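Local coordinates for protein acetyltransferase (PDB 2G3A) that transfers an acetyl group from acetyl coenzyme A to acceptor substrates, with a preference for glucosamine 6-phosphate or dopamine, at residues I54-D59 against F82-M87; K95-A100 against R123-Y128. All blocks are in the same frame, centred on the assembly; numbering follows the deposited sequence.

The two contacts illustrate how one helix can bind neighbouring parts of a sheet together. Interaction 1 closes first along the chain, joining strand 50-57, at an outer edge of the sheet within this chain, to the loop that follows strand 75-82. Interaction 2 comes next, pairing helix 92-106, which begins beyond that loop, with helix 119-128. Their centres lie about 15 Å apart, yet they meet directly: Ile54 packs against Leu96 and Met99, and Ile56 also reaches Leu96. Each contact contains residues of the coenzyme A site inferred by similarity, and both touch the second subunit, which places the probable cofactor site close to packing that also meets the second subunit.

Interaction 1: I54-D59 against F82-M87; sequences ITIRND and FVPEAM
Ile56 of strand 50-57 meets the loop 82-87 through both arms of its branched side chain. The CG2 methyl lies anti to the backbone N and rests 3.9 Å from the SE atom of the selenomethionine Met87. The two side chains slide past each other in opposite directions, with the selenium touching the CG2 methyl. The other arm is fully extended (chi2 177°) and carries CD1 to 4.2 Å from Pro84 CD. This is the tight part of the contact: Ile56 is buried, and Ile92 of helix 92-106 and Met16 of the second subunit also pack on it.

The packing thins along the loop, where Pro84 and Met87 remain partly exposed and Glu85 and Ala86 face solvent. Here the backbone holds the shape, with Met87 N bonded to Pro84 O at 2.9 Å, and the Met87 side chain sets off toward the strand. A side chain from just beyond the loop adds a further tie, Arg88 NE donating a hydrogen bond to Val83 O. Phe82, Val83 and, just after the loop, Gly89 are assigned to the coenzyme A site by similarity. The arrangement is that of the GNAT fold, in which a central strand runs out into the loop that typically receives the cofactor's pyrophosphate.

Interaction 2: K95-A100 against R123-Y128; sequences KLLAMA and RTYERY
Tyr128 reaches from helix 119-128 across to Leu97 and Ala98 on helix 92-106. Its CG stands anti to the backbone N (chi1 -178°), sending the ring over the other helix. The Tyr128 CB atom is still 4.2 Å from the CD1 methyl of Leu97. The ring begins at CG, 4.0 Å from Leu97 CD1. Further along, Leu97 CB sits 3.8 Å above the ring and only 12° off its normal, a CH-pi contact centred on one face. At the far end, CE1 lies 4.2 Å from Ala98 CB. The axes of the two helical segments come no closer than 11.2 Å and cross at -50°, and the Leu97 and tyrosine side chains span that distance. Both helices pack on the sheet of the GNAT fold, where Leu97 and Tyr125 each touch Ile114 of strand 111-116. At the tip, Tyr128 OH lies 3.2 Å from both Leu97 O and Ala98 CA, while its hydrogen bond is with Glu101 OE1, further along the helix. Leu97 CD1 also lies 3.9 Å from CD1 of Tyr125, assigned by similarity to the coenzyme A site, whose side chain crosses that of Leu97 at about a right angle.

Interaction 1: I54-D59 against F82-M87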
# COMPACT_ATOMS: atom_id res chain seq x y z
N ILE A 54 -10.57 4.74 12.75
CA ILE A 54 -11.26 5.75 13.52
C ILE A 54 -12.31 6.32 12.58
O ILE A 54 -11.97 6.86 11.52
CB ILE A 54 -10.34 6.86 14.02
CG1 ILE A 54 -9.28 6.29 14.97
CG2 ILE A 54 -11.15 7.96 14.73
CD1 ILE A 54 -7.97 7.00 14.90
N THR A 55 -13.57 6.16 12.96
CA THR A 55 -14.65 6.73 12.18
C THR A 55 -15.15 8.00 12.85
O THR A 55 -15.26 8.07 14.07
CB THR A 55 -15.81 5.74 11.96
OG1 THR A 55 -16.12 5.08 13.19
CG2 THR A 55 -15.44 4.70 10.91
N ILE A 56 -15.42 9.00 12.02
CA ILE A 56 -16.08 10.21 12.44
C ILE A 56 -17.55 10.01 12.10
O ILE A 56 -17.89 9.83 10.93
CB ILE A 56 -15.53 11.43 11.68
CG1 ILE A 56 -14.01 11.58 11.95
CG2 ILE A 56 -16.32 12.68 12.06
CD1 ILE A 56 -13.33 12.72 11.18
N ARG A 57 -18.41 10.02 13.11
CA ARG A 57 -19.83 9.70 12.96
C ARG A 57 -20.76 10.82 13.45
O ARG A 57 -20.57 11.37 14.53
CB ARG A 57 -20.15 8.38 13.67
CG ARG A 57 -19.49 7.17 13.03
CD ARG A 57 -19.62 5.97 13.93
NE ARG A 57 -19.03 4.76 13.36
CZ ARG A 57 -19.66 3.92 12.53
NH1 ARG A 57 -20.90 4.17 12.14
NH2 ARG A 57 -19.04 2.84 12.08
N ASN A 58 -21.76 11.15 12.64
CA ASN A 58 -22.73 12.18 12.99
C ASN A 58 -23.78 11.69 14.00
O ASN A 58 -23.67 10.59 14.54
CB ASN A 58 -23.40 12.76 11.73
CG ASN A 58 -24.17 11.70 10.92
OD1 ASN A 58 -24.28 11.82 9.70
ND2 ASN A 58 -24.69 10.69 11.59
N ASP A 59 -24.80 12.52 14.24
CA ASP A 59 -25.86 12.20 15.20
C ASP A 59 -26.67 10.94 14.88
O ASP A 59 -27.23 10.33 15.79
CB ASP A 59 -26.81 13.40 15.39
CG ASP A 59 -26.34 14.34 16.50
OD1 ASP A 59 -26.82 15.50 16.53
OD2 ASP A 59 -25.51 13.94 17.35
N PHE A 82 -9.57 10.84 5.71
CA PHE A 82 -10.46 11.81 5.10
C PHE A 82 -11.17 12.68 6.15
O PHE A 82 -11.80 12.18 7.09
CB PHE A 82 -11.50 11.12 4.20
CG PHE A 82 -12.46 12.08 3.54
CD1 PHE A 82 -12.10 12.76 2.37
CD2 PHE A 82 -13.71 12.32 4.09
CE1 PHE A 82 -12.96 13.64 1.77
CE2 PHE A 82 -14.60 13.22 3.48
CZ PHE A 82 -14.23 13.88 2.33
N VAL A 83 -11.06 13.99 5.97
CA VAL A 83 -11.77 14.94 6.81
C VAL A 83 -12.90 15.57 5.99
O VAL A 83 -12.64 16.09 4.91
CB VAL A 83 -10.81 16.01 7.38
CG1 VAL A 83 -11.57 17.07 8.16
CG2 VAL A 83 -9.75 15.35 8.28
N PRO A 84 -14.15 15.51 6.48
CA PRO A 84 -15.28 16.12 5.77
C PRO A 84 -15.08 17.62 5.52
O PRO A 84 -14.47 18.31 6.34
CB PRO A 84 -16.46 15.89 6.72
CG PRO A 84 -16.05 14.76 7.58
CD PRO A 84 -14.58 14.87 7.74
N GLU A 85 -15.57 18.11 4.39
CA GLU A 85 -15.35 19.51 4.01
C GLU A 85 -15.67 20.50 5.14
O GLU A 85 -14.89 21.44 5.39
CB GLU A 85 -16.15 19.85 2.75
CG GLU A 85 -15.59 21.03 1.97
CD GLU A 85 -16.44 21.39 0.75
OE1 GLU A 85 -16.24 20.77 -0.32
OE2 GLU A 85 -17.31 22.27 0.88
N ALA A 86 -16.79 20.28 5.83
CA ALA A 86 -17.24 21.18 6.90
C ALA A 86 -16.30 21.24 8.11
O ALA A 86 -16.34 22.20 8.89
CB ALA A 86 -18.66 20.82 7.34
N MSE A 87 -15.45 20.22 8.25
CA MSE A 87 -14.57 20.12 9.41
C MSE A 87 -13.11 20.42 9.10
O MSE A 87 -12.24 20.10 9.90
CB MSE A 87 -14.68 18.72 10.02
CG MSE A 87 -16.07 18.28 10.41
SE MSE A 87 -15.93 16.47 11.08
CE MSE A 87 -15.36 16.84 12.95

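Interaction 2: K95-A100 against R123-Y128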
# COMPACT_ATOMS: atom_id res chain seq x y z
N LYS A 95 -5.89 15.35 14.80
CA LYS A 95 -6.59 14.64 15.87
C LYS A 95 -6.69 13.16 15.56
O LYS A 95 -6.50 12.33 16.45
CB LYS A 95 -7.98 15.24 16.11
CG LYS A 95 -8.80 14.49 17.17
CD LYS A 95 -10.04 15.28 17.57
CE LYS A 95 -10.77 14.61 18.73
NZ LYS A 95 -11.94 15.44 19.15
N LEU A 96 -7.01 12.83 14.31
CA LEU A 96 -7.07 11.44 13.86
C LEU A 96 -5.70 10.79 13.97
O LEU A 96 -5.59 9.67 14.46
CB LEU A 96 -7.60 11.35 12.42
CG LEU A 96 -9.06 11.76 12.21
CD1 LEU A 96 -9.32 11.99 10.74
CD2 LEU A 96 -10.04 10.73 12.78
N LEU A 97 -4.66 11.50 13.54
CA LEU A 97 -3.29 10.98 13.66
C LEU A 97 -2.88 10.76 15.12
O LEU A 97 -2.21 9.78 15.45
CB LEU A 97 -2.30 11.90 12.97
CG LEU A 97 -2.45 11.98 11.44
CD1 LEU A 97 -1.60 13.13 10.92
CD2 LEU A 97 -2.06 10.63 10.78
N ALA A 98 -3.27 11.69 15.99
CA ALA A 98 -2.98 11.58 17.42
C ALA A 98 -3.71 10.40 18.07
O ALA A 98 -3.14 9.68 18.91
CB ALA A 98 -3.30 12.90 18.14
N MSE A 99 -4.96 10.17 17.67
CA MSE A 99 -5.71 9.01 18.20
C MSE A 99 -5.11 7.68 17.74
O MSE A 99 -5.01 6.73 18.52
CB MSE A 99 -7.17 9.09 17.79
CG MSE A 99 -7.91 10.26 18.43
SE MSE A 99 -9.77 10.25 17.87
CE MSE A 99 -10.33 8.46 18.49
N ALA A 100 -4.70 7.63 16.47
CA ALA A 100 -4.02 6.45 15.91
C ALA A 100 -2.67 6.21 16.59
O ALA A 100 -2.35 5.07 16.94
CB ALA A 100 -3.84 6.61 14.39
N ARG A 123 2.16 18.67 4.13
CA ARG A 123 2.40 19.73 5.11
C ARG A 123 1.81 19.38 6.48
O ARG A 123 2.45 19.57 7.51
CB ARG A 123 1.82 21.05 4.59
CG ARG A 123 2.29 22.29 5.32
CD ARG A 123 1.66 23.56 4.74
NE ARG A 123 0.20 23.49 4.71
CZ ARG A 123 -0.52 23.37 3.60
NH1 ARG A 123 0.07 23.30 2.42
NH2 ARG A 123 -1.85 23.31 3.68
N THR A 124 0.58 18.88 6.49
CA THR A 124 -0.06 18.45 7.73
C THR A 124 0.77 17.37 8.43
O THR A 124 1.00 17.44 9.65
CB THR A 124 -1.48 17.89 7.45
OG1 THR A 124 -2.28 18.93 6.86
CG2 THR A 124 -2.16 17.39 8.73
N TYR A 125 1.23 16.39 7.66
CA TYR A 125 1.98 15.27 8.24
C TYR A 125 3.30 15.74 8.78
O TYR A 125 3.72 15.32 9.86
CB TYR A 125 2.22 14.14 7.23
CG TYR A 125 0.96 13.56 6.65
CD1 TYR A 125 -0.26 13.67 7.32
CD2 TYR A 125 0.99 12.87 5.42
CE1 TYR A 125 -1.42 13.16 6.77
CE2 TYR A 125 -0.18 12.31 4.87
CZ TYR A 125 -1.38 12.47 5.56
OH TYR A 125 -2.55 11.95 5.04
N GLU A 126 3.96 16.63 8.05
CA GLU A 126 5.25 17.16 8.50
C GLU A 126 5.12 18.00 9.79
O GLU A 126 5.94 17.88 10.71
CB GLU A 126 5.93 17.94 7.38
CG GLU A 126 6.48 17.01 6.28
CD GLU A 126 7.15 17.76 5.13
OE1 GLU A 126 6.60 18.77 4.65
OE2 GLU A 126 8.23 17.32 4.69
N ARG A 127 4.09 18.85 9.85
CA ARG A 127 3.82 19.65 11.05
C ARG A 127 3.56 18.76 12.27
O ARG A 127 4.07 19.03 13.37
CB ARG A 127 2.62 20.58 10.82
CG ARG A 127 2.90 21.87 10.07
CD ARG A 127 1.74 22.86 10.29
NE ARG A 127 0.50 22.35 9.68
CZ ARG A 127 -0.01 22.78 8.52
NH1 ARG A 127 0.60 23.76 7.85
NH2 ARG A 127 -1.13 22.25 8.05
N TYR A 128 2.77 17.70 12.05
CA TYR A 128 2.47 16.66 13.05
C TYR A 128 3.72 15.99 13.62
O TYR A 128 3.76 15.64 14.80
CB TYR A 128 1.46 15.62 12.49
CG TYR A 128 1.08 14.57 13.52
CD1 TYR A 128 0.15 14.86 14.53
CD2 TYR A 128 1.70 13.31 13.53
CE1 TYR A 128 -0.17 13.92 15.50
CE2 TYR A 128 1.39 12.36 14.52
CZ TYR A 128 0.46 12.68 15.50
OH TYR A 128 0.12 11.77 16.48